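Local coordinates for transcriptional activator HlyU (Vibrio cholerae, PDB 4K2E), which activates transcription of the hemolysin gene hlyA and may promote expression of other virulence determinants as a DNA-binding regulator of the ArsR family, at residues D46-V51 with F88-S93. Sequence-based numbering, arbitrary orientation.
Sequences DNELSV and FYTLSS
Leu49 and Tyr89 form an antiparallel hydrogen-bonded pair that joins the short strand 49-50 to the second strand of the wing, 86-91, in this ArsR-type winged-helix fold. Tyr89 N gives an almost straight bond to Leu49 O (2.9 Å, N-H...O 176°), and Leu49 N returns a longer one to Tyr89 O (3.2 Å). Toward Asn47 and Leu91 the two chains diverge, and a water bridges them, donating to Asn47 O and accepting from Leu91 N. A second water donates to Glu48 OE2 (2.6 Å) and Phe88 O and accepts from Thr90 OG1, while Glu48 OE1 makes a salt bridge to Arg81 on strand 78-83. Glu48 lays its extended chain over strand 86-91, chi1 of -167° swinging CG away from the backbone N: CG lies 3.5 Å from Thr90 CG2 and 3.7 Å from Phe88 CB, crossing the Phe88 side chain at about a right angle. The Phe88 ring extends past Ser50, its CE1 3.9 Å from Ser50 CB. Ser50 itself N-caps helix 51-58, the start of the predicted helix-turn-helix, through OG to Glu53 N. On the Leu49 and Tyr89 face, Leu69 of helix 62-74 touches both Val51 and Tyr89, where Val51 CG2 meets Tyr89 CE1 at 3.4 Å.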
loop_
_atom_site.group_PDB
_atom_site.type_symbol
_atom_site.label_atom_id
_atom_site.label_comp_id
_atom_site.label_asym_id
_atom_site.label_seq_id
_atom_site.Cartn_x
_atom_site.Cartn_y
_atom_site.Cartn_z
ATOM N N ASP A 46 9.930 -12.330 -8.461
ATOM C CA ASP A 46 10.934 -13.053 -9.242
ATOM C C ASP A 46 10.803 -14.585 -9.148
ATOM O O ASP A 46 11.794 -15.280 -9.286
ATOM C CB ASP A 46 12.364 -12.654 -8.843
ATOM C CG ASP A 46 12.722 -11.229 -9.241
ATOM O OD1 ASP A 46 12.099 -10.668 -10.172
ATOM O OD2 ASP A 46 13.654 -10.676 -8.616
ATOM N N ASN A 47 9.595 -15.099 -8.914
ATOM C CA ASN A 47 9.366 -16.545 -8.823
ATOM C C ASN A 47 8.035 -16.963 -9.402
ATOM O O ASN A 47 7.110 -16.168 -9.489
ATOM C CB ASN A 47 9.354 -17.021 -7.371
ATOM C CG ASN A 47 10.704 -17.006 -6.743
ATOM O OD1 ASN A 47 11.484 -17.952 -6.889
ATOM N ND2 ASN A 47 10.996 -15.937 -6.017
ATOM N N GLU A 48 7.940 -18.230 -9.777
ATOM C CA GLU A 48 6.655 -18.837 -10.053
ATOM C C GLU A 48 6.488 -19.928 -9.005
ATOM O O GLU A 48 7.348 -20.805 -8.867
ATOM C CB GLU A 48 6.629 -19.417 -11.465
ATOM C CG GLU A 48 5.244 -19.799 -11.958
ATOM C CD GLU A 48 5.232 -20.178 -13.427
ATOM O OE1 GLU A 48 6.121 -20.925 -13.847
ATOM O OE2 GLU A 48 4.331 -19.737 -14.165
ATOM N N LEU A 49 5.399 -19.874 -8.253
ATOM C CA LEU A 49 5.181 -20.812 -7.152
ATOM C C LEU A 49 3.836 -21.490 -7.320
ATOM O O LEU A 49 2.860 -20.865 -7.741
ATOM C CB LEU A 49 5.225 -20.084 -5.794
ATOM C CG LEU A 49 6.596 -19.502 -5.425
ATOM C CD1 LEU A 49 6.518 -18.774 -4.118
ATOM C CD2 LEU A 49 7.643 -20.573 -5.344
ATOM N N SER A 50 3.783 -22.769 -6.978
ATOM C CA SER A 50 2.533 -23.494 -7.006
ATOM C C SER A 50 1.711 -23.137 -5.798
ATOM O O SER A 50 2.227 -22.587 -4.827
ATOM C CB SER A 50 2.794 -25.001 -7.003
ATOM O OG SER A 50 3.582 -25.360 -5.884
ATOM N N VAL A 51 0.423 -23.443 -5.851
ATOM C CA VAL A 51 -0.467 -23.210 -4.719
ATOM C C VAL A 51 -0.040 -24.076 -3.521
ATOM O O VAL A 51 -0.129 -23.642 -2.356
ATOM C CB VAL A 51 -1.929 -23.508 -5.100
ATOM C CG1 VAL A 51 -2.814 -23.529 -3.880
ATOM C CG2 VAL A 51 -2.427 -22.496 -6.089
ATOM N N PHE A 88 0.144 -22.598 -11.007
ATOM C CA PHE A 88 1.329 -21.793 -10.777
ATOM C C PHE A 88 0.990 -20.323 -10.855
ATOM O O PHE A 88 0.408 -19.875 -11.837
ATOM C CB PHE A 88 2.366 -22.066 -11.862
ATOM C CG PHE A 88 3.120 -23.348 -11.672
ATOM C CD1 PHE A 88 3.983 -23.509 -10.581
ATOM C CD2 PHE A 88 2.975 -24.390 -12.574
ATOM C CE1 PHE A 88 4.685 -24.692 -10.402
ATOM C CE2 PHE A 88 3.664 -25.570 -12.401
ATOM C CZ PHE A 88 4.527 -25.723 -11.321
ATOM N N TYR A 89 1.425 -19.577 -9.849
ATOM C CA TYR A 89 1.134 -18.145 -9.760
ATOM C C TYR A 89 2.383 -17.303 -10.001
ATOM O O TYR A 89 3.471 -17.695 -9.573
ATOM C CB TYR A 89 0.596 -17.843 -8.358
ATOM C CG TYR A 89 -0.868 -18.155 -8.226
ATOM C CD1 TYR A 89 -1.327 -19.463 -8.093
ATOM C CD2 TYR A 89 -1.801 -17.141 -8.271
ATOM C CE1 TYR A 89 -2.694 -19.733 -8.002
ATOM C CE2 TYR A 89 -3.147 -17.393 -8.174
ATOM C CZ TYR A 89 -3.594 -18.681 -8.028
ATOM O OH TYR A 89 -4.948 -18.881 -7.942
ATOM N N THR A 90 2.230 -16.152 -10.662
ATOM C CA THR A 90 3.331 -15.185 -10.770
ATOM C C THR A 90 2.760 -13.774 -10.544
ATOM O O THR A 90 1.558 -13.576 -10.661
ATOM C CB THR A 90 3.955 -15.169 -12.161
ATOM O OG1 THR A 90 2.922 -15.291 -13.132
ATOM C CG2 THR A 90 4.936 -16.317 -12.357
ATOM N N LEU A 91 3.611 -12.786 -10.280
ATOM C CA LEU A 91 3.116 -11.386 -10.234
ATOM C C LEU A 91 2.768 -10.943 -11.635
ATOM O O LEU A 91 3.357 -11.427 -12.612
ATOM C CB LEU A 91 4.191 -10.466 -9.684
ATOM C CG LEU A 91 4.623 -10.771 -8.256
ATOM C CD1 LEU A 91 5.658 -9.739 -7.785
ATOM C CD2 LEU A 91 3.436 -10.798 -7.290
ATOM N N SER A 92 1.858 -9.982 -11.743
ATOM C CA SER A 92 1.335 -9.560 -13.028
ATOM C C SER A 92 1.888 -8.206 -13.468
ATOM O O SER A 92 2.766 -8.124 -14.322
ATOM C CB SER A 92 -0.180 -9.422 -12.937
ATOM O OG SER A 92 -0.506 -8.232 -12.213
ATOM N N SER A 93 1.349 -7.150 -12.875
ATOM C CA SER A 93 1.542 -5.793 -13.387
ATOM C C SER A 93 2.901 -5.197 -13.057
ATOM O O SER A 93 3.550 -5.610 -12.098
ATOM C CB SER A 93 0.456 -4.872 -12.832
ATOM O OG SER A 93 0.621 -4.680 -11.437
HETATM O O HOH W 1 6.273 -13.503 -10.347
HETATM O O HOH W 2 2.268 -18.274 -13.443
#